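Long-range contact in peptidase M3B, oligoendopeptidase F (Enterococcus faecium, PDB 2QR4), which probably hydrolyses short peptides as a zinc-dependent oligoendopeptidase of peptidase family M3: residues Y249-L260 with V436-H447. Residues are numbered along the deposited sequence; the frame is centred on the assembly and turned at random.
Sequences YDTLVDVVNKHL and VFRQTQFAEFEH
With CG trans to the backbone N (chi1 -154°), Tyr249 swings its ring across to helix 418-454, while Glu444, its CG likewise anti to the backbone N and its chain extended beyond CG, reaches back toward Asn257. These two long arms illustrate how a helix pair can be pinned by polar bonds beside an apolar seam; here segments 249-258 and 436-447 cross at -122°, their axes approaching to 10.0 Å.

Tyr249 OH donates to Ala443 O at 2.6 Å, with Ala443 O at the edge of the ring, near its plane. His447 N approaches that oxygen from the other face, so one carbonyl serves both the helix and its neighbour. A water in turn donates to Tyr249 OH and to Glu446 OE1, whose carboxylate is also bound through OE2 by Tyr500 N.

Along the seam, Val253 and Thr440 mark a close passage, their CA atoms 6.5 Å apart. Thr440 turns its methyl CG2 tip to tip against Val256 CB (3.9 Å), and its OG1 bonds back to Val436 O. Val256 CG1 lies 3.6 Å from Phe437 CD1, and Leu260 CD2 slides past the same ring.

Further along helix 246-258, Asn257 ND2 uses both N-H groups, one for Val253 O (2.8 Å) and one, nearly straight at 172°, for Glu444 OE1 (3.0 Å), which it meets from above the carboxylate plane. Tyr475 also bonds OE1, while Lys474 of helix 461-476 bridges Glu444 OE2 and Asn257 OD1. The amide's rotation is thus fixed at both ends, and the lysine and these donors would be expected to keep Glu444 ionised.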
loop_
_atom_site.group_PDB
_atom_site.type_symbol
_atom_site.label_atom_id
_atom_site.label_comp_id
_atom_site.label_asym_id
_atom_site.label_seq_id
_atom_site.Cartn_x
_atom_site.Cartn_y
_atom_site.Cartn_z
ATOM N N TYR A 249 -24.415 -13.653 8.535
ATOM C CA TYR A 249 -23.331 -14.048 7.636
ATOM C C TYR A 249 -23.100 -15.574 7.677
ATOM O O TYR A 249 -22.959 -16.209 6.627
ATOM C CB TYR A 249 -22.058 -13.298 8.030
ATOM C CG TYR A 249 -21.019 -13.060 6.951
ATOM C CD1 TYR A 249 -20.262 -14.111 6.409
ATOM C CD2 TYR A 249 -20.747 -11.765 6.515
ATOM C CE1 TYR A 249 -19.268 -13.859 5.440
ATOM C CE2 TYR A 249 -19.771 -11.507 5.549
ATOM C CZ TYR A 249 -19.034 -12.539 5.021
ATOM O OH TYR A 249 -18.077 -12.229 4.077
ATOM N N ASP A 250 -23.061 -16.162 8.877
ATOM C CA ASP A 250 -22.891 -17.632 9.014
ATOM C C ASP A 250 -24.023 -18.387 8.342
ATOM O O ASP A 250 -23.788 -19.298 7.560
ATOM C CB ASP A 250 -22.817 -18.077 10.479
ATOM C CG ASP A 250 -21.570 -17.570 11.194
ATOM O OD1 ASP A 250 -20.542 -17.326 10.531
ATOM O OD2 ASP A 250 -21.623 -17.417 12.434
ATOM N N THR A 251 -25.255 -17.987 8.638
ATOM C CA THR A 251 -26.431 -18.582 8.020
ATOM C C THR A 251 -26.359 -18.561 6.496
ATOM O O THR A 251 -26.638 -19.568 5.847
ATOM C CB THR A 251 -27.694 -17.856 8.450
ATOM O OG1 THR A 251 -27.869 -18.021 9.855
ATOM C CG2 THR A 251 -28.892 -18.414 7.735
ATOM N N LEU A 252 -25.979 -17.420 5.932
ATOM C CA LEU A 252 -25.838 -17.299 4.477
ATOM C C LEU A 252 -24.824 -18.303 3.946
ATOM O O LEU A 252 -25.132 -19.098 3.056
ATOM C CB LEU A 252 -25.429 -15.879 4.068
ATOM C CG LEU A 252 -25.034 -15.723 2.597
ATOM C CD1 LEU A 252 -26.271 -15.744 1.656
ATOM C CD2 LEU A 252 -24.244 -14.443 2.427
ATOM N N VAL A 253 -23.620 -18.281 4.502
ATOM C CA VAL A 253 -22.562 -19.176 4.035
ATOM C C VAL A 253 -22.928 -20.665 4.213
ATOM O O VAL A 253 -22.675 -21.482 3.325
ATOM C CB VAL A 253 -21.203 -18.821 4.695
ATOM C CG1 VAL A 253 -20.146 -19.873 4.398
ATOM C CG2 VAL A 253 -20.740 -17.457 4.209
ATOM N N ASP A 254 -23.552 -21.003 5.341
ATOM C CA ASP A 254 -23.954 -22.389 5.626
ATOM C C ASP A 254 -25.071 -22.905 4.739
ATOM O O ASP A 254 -25.009 -24.040 4.265
ATOM C CB ASP A 254 -24.359 -22.566 7.094
ATOM C CG ASP A 254 -23.176 -22.420 8.037
ATOM O OD1 ASP A 254 -22.028 -22.388 7.542
ATOM O OD2 ASP A 254 -23.386 -22.328 9.266
ATOM N N VAL A 255 -26.110 -22.099 4.538
ATOM C CA VAL A 255 -27.222 -22.534 3.691
ATOM C C VAL A 255 -26.775 -22.674 2.231
ATOM O O VAL A 255 -27.122 -23.638 1.555
ATOM C CB VAL A 255 -28.431 -21.587 3.811
ATOM C CG1 VAL A 255 -29.500 -21.964 2.805
ATOM C CG2 VAL A 255 -28.995 -21.613 5.250
ATOM N N VAL A 256 -25.969 -21.731 1.758
ATOM C CA VAL A 256 -25.447 -21.813 0.406
ATOM C C VAL A 256 -24.558 -23.043 0.229
ATOM O O VAL A 256 -24.700 -23.774 -0.743
ATOM C CB VAL A 256 -24.714 -20.522 -0.021
ATOM C CG1 VAL A 256 -23.980 -20.747 -1.323
ATOM C CG2 VAL A 256 -25.718 -19.363 -0.174
ATOM N N ASN A 257 -23.664 -23.291 1.180
ATOM C CA ASN A 257 -22.842 -24.507 1.137
ATOM C C ASN A 257 -23.642 -25.803 1.119
ATOM O O ASN A 257 -23.294 -26.749 0.414
ATOM C CB ASN A 257 -21.817 -24.528 2.266
ATOM C CG ASN A 257 -20.528 -23.847 1.873
ATOM O OD1 ASN A 257 -19.613 -24.482 1.351
ATOM N ND2 ASN A 257 -20.476 -22.538 2.055
ATOM N N LYS A 258 -24.728 -25.831 1.878
ATOM C CA LYS A 258 -25.564 -27.012 1.956
ATOM C C LYS A 258 -26.344 -27.215 0.643
ATOM O O LYS A 258 -26.775 -28.329 0.350
ATOM C CB LYS A 258 -26.487 -26.912 3.180
ATOM C CG LYS A 258 -27.602 -27.948 3.261
ATOM C CD LYS A 258 -28.500 -27.681 4.486
ATOM C CE LYS A 258 -29.949 -28.158 4.289
ATOM N NZ LYS A 258 -30.101 -29.623 4.515
ATOM N N HIS A 259 -26.485 -26.155 -0.157
ATOM C CA HIS A 259 -27.241 -26.239 -1.417
ATOM C C HIS A 259 -26.402 -26.108 -2.701
ATOM O O HIS A 259 -26.944 -25.829 -3.773
ATOM C CB HIS A 259 -28.391 -25.226 -1.443
ATOM C CG HIS A 259 -29.439 -25.489 -0.414
ATOM N ND1 HIS A 259 -30.528 -26.296 -0.657
ATOM C CD2 HIS A 259 -29.549 -25.081 0.872
ATOM C CE1 HIS A 259 -31.266 -26.375 0.434
ATOM N NE2 HIS A 259 -30.698 -25.644 1.375
ATOM N N LEU A 260 -25.095 -26.314 -2.599
ATOM C CA LEU A 260 -24.227 -26.287 -3.779
ATOM C C LEU A 260 -24.646 -27.318 -4.835
ATOM O O LEU A 260 -24.501 -27.081 -6.029
ATOM C CB LEU A 260 -22.753 -26.498 -3.389
ATOM C CG LEU A 260 -22.153 -25.355 -2.572
ATOM C CD1 LEU A 260 -20.748 -25.681 -2.181
ATOM C CD2 LEU A 260 -22.210 -24.025 -3.341
ATOM N N VAL A 436 -26.591 -14.860 -5.636
ATOM C CA VAL A 436 -26.421 -15.614 -4.394
ATOM C C VAL A 436 -25.164 -16.471 -4.330
ATOM O O VAL A 436 -24.357 -16.281 -3.426
ATOM C CB VAL A 436 -27.702 -16.319 -3.881
ATOM C CG1 VAL A 436 -28.732 -16.421 -4.952
ATOM C CG2 VAL A 436 -27.385 -17.656 -3.238
ATOM N N PHE A 437 -24.982 -17.371 -5.297
ATOM C CA PHE A 437 -23.858 -18.297 -5.271
ATOM C C PHE A 437 -22.509 -17.590 -5.420
ATOM O O PHE A 437 -21.603 -17.778 -4.599
ATOM C CB PHE A 437 -24.030 -19.430 -6.309
ATOM C CG PHE A 437 -25.028 -20.473 -5.891
ATOM C CD1 PHE A 437 -24.749 -21.333 -4.831
ATOM C CD2 PHE A 437 -26.265 -20.573 -6.528
ATOM C CE1 PHE A 437 -25.692 -22.290 -4.410
ATOM C CE2 PHE A 437 -27.205 -21.538 -6.127
ATOM C CZ PHE A 437 -26.911 -22.393 -5.062
ATOM N N ARG A 438 -22.380 -16.774 -6.456
ATOM C CA ARG A 438 -21.109 -16.107 -6.744
ATOM C C ARG A 438 -20.737 -15.062 -5.665
ATOM O O ARG A 438 -19.617 -15.053 -5.150
ATOM C CB ARG A 438 -21.162 -15.513 -8.150
ATOM C CG ARG A 438 -19.913 -14.795 -8.635
ATOM C CD ARG A 438 -19.924 -14.740 -10.174
ATOM N NE ARG A 438 -18.995 -13.756 -10.735
ATOM C CZ ARG A 438 -17.675 -13.933 -10.838
ATOM N NH1 ARG A 438 -16.929 -12.974 -11.358
ATOM N NH2 ARG A 438 -17.085 -15.053 -10.409
ATOM N N GLN A 439 -21.684 -14.213 -5.285
ATOM C CA GLN A 439 -21.401 -13.227 -4.254
ATOM C C GLN A 439 -21.119 -13.904 -2.923
ATOM O O GLN A 439 -20.239 -13.479 -2.164
ATOM C CB GLN A 439 -22.527 -12.215 -4.133
ATOM C CG GLN A 439 -22.806 -11.455 -5.448
ATOM C CD GLN A 439 -21.533 -10.905 -6.109
ATOM O OE1 GLN A 439 -21.343 -11.048 -7.311
ATOM N NE2 GLN A 439 -20.676 -10.256 -5.327
ATOM N N THR A 440 -21.827 -14.989 -2.648
ATOM C CA THR A 440 -21.557 -15.713 -1.419
ATOM C C THR A 440 -20.187 -16.400 -1.445
ATOM O O THR A 440 -19.499 -16.440 -0.430
ATOM C CB THR A 440 -22.664 -16.690 -1.105
ATOM O OG1 THR A 440 -23.862 -15.941 -0.896
ATOM C CG2 THR A 440 -22.336 -17.491 0.155
ATOM N N GLN A 441 -19.798 -16.923 -2.610
ATOM C CA GLN A 441 -18.456 -17.453 -2.814
ATOM C C GLN A 441 -17.431 -16.390 -2.392
ATOM O O GLN A 441 -16.503 -16.672 -1.622
ATOM C CB GLN A 441 -18.240 -17.828 -4.287
ATOM C CG GLN A 441 -16.910 -18.586 -4.581
ATOM C CD GLN A 441 -16.689 -18.831 -6.076
ATOM O OE1 GLN A 441 -17.603 -18.686 -6.885
ATOM N NE2 GLN A 441 -15.468 -19.177 -6.446
ATOM N N PHE A 442 -17.626 -15.173 -2.899
ATOM C CA PHE A 442 -16.765 -14.045 -2.589
ATOM C C PHE A 442 -16.807 -13.769 -1.092
ATOM O O PHE A 442 -15.769 -13.531 -0.482
ATOM C CB PHE A 442 -17.183 -12.784 -3.378
ATOM C CG PHE A 442 -16.957 -12.879 -4.879
ATOM C CD1 PHE A 442 -16.123 -13.845 -5.419
ATOM C CD2 PHE A 442 -17.544 -11.958 -5.742
ATOM C CE1 PHE A 442 -15.909 -13.923 -6.792
ATOM C CE2 PHE A 442 -17.333 -12.021 -7.118
ATOM C CZ PHE A 442 -16.509 -13.012 -7.647
ATOM N N ALA A 443 -18.005 -13.813 -0.498
ATOM C CA ALA A 443 -18.141 -13.498 0.921
ATOM C C ALA A 443 -17.405 -14.510 1.772
ATOM O O ALA A 443 -16.825 -14.161 2.810
ATOM C CB ALA A 443 -19.609 -13.400 1.347
ATOM N N GLU A 444 -17.438 -15.762 1.329
ATOM C CA GLU A 444 -16.751 -16.845 2.019
ATOM C C GLU A 444 -15.236 -16.665 1.924
ATOM O O GLU A 444 -14.526 -16.848 2.914
ATOM C CB GLU A 444 -17.182 -18.215 1.471
ATOM C CG GLU A 444 -16.670 -19.412 2.309
ATOM C CD GLU A 444 -17.266 -20.768 1.881
ATOM O OE1 GLU A 444 -18.226 -20.814 1.082
ATOM O OE2 GLU A 444 -16.775 -21.803 2.360
ATOM N N PHE A 445 -14.746 -16.284 0.744
ATOM C CA PHE A 445 -13.318 -16.053 0.570
ATOM C C PHE A 445 -12.875 -14.833 1.363
ATOM O O PHE A 445 -11.826 -14.844 2.009
ATOM C CB PHE A 445 -12.948 -15.902 -0.901
ATOM C CG PHE A 445 -11.480 -16.081 -1.174
ATOM C CD1 PHE A 445 -10.872 -17.310 -0.974
ATOM C CD2 PHE A 445 -10.703 -15.012 -1.620
ATOM C CE1 PHE A 445 -9.514 -17.477 -1.212
ATOM C CE2 PHE A 445 -9.347 -15.170 -1.870
ATOM C CZ PHE A 445 -8.749 -16.403 -1.665
ATOM N N GLU A 446 -13.673 -13.778 1.337
ATOM C CA GLU A 446 -13.311 -12.588 2.104
ATOM C C GLU A 446 -13.104 -12.932 3.567
ATOM O O GLU A 446 -12.105 -12.541 4.170
ATOM C CB GLU A 446 -14.341 -11.476 1.958
ATOM C CG GLU A 446 -14.011 -10.232 2.765
ATOM C CD GLU A 446 -14.868 -9.018 2.376
ATOM O OE1 GLU A 446 -15.966 -9.203 1.809
ATOM O OE2 GLU A 446 -14.440 -7.872 2.646
ATOM N N HIS A 447 -14.032 -13.693 4.136
ATOM C CA HIS A 447 -13.923 -14.037 5.542
ATOM C C HIS A 447 -12.722 -14.942 5.776
ATOM O O HIS A 447 -11.991 -14.770 6.754
ATOM C CB HIS A 447 -15.204 -14.685 6.064
ATOM C CG HIS A 447 -15.269 -14.750 7.556
ATOM N ND1 HIS A 447 -15.632 -15.890 8.240
ATOM C CD2 HIS A 447 -14.997 -13.816 8.499
ATOM C CE1 HIS A 447 -15.597 -15.654 9.539
ATOM N NE2 HIS A 447 -15.215 -14.402 9.723
HETATM O O HOH W 1 -18.722 -10.076 2.639
#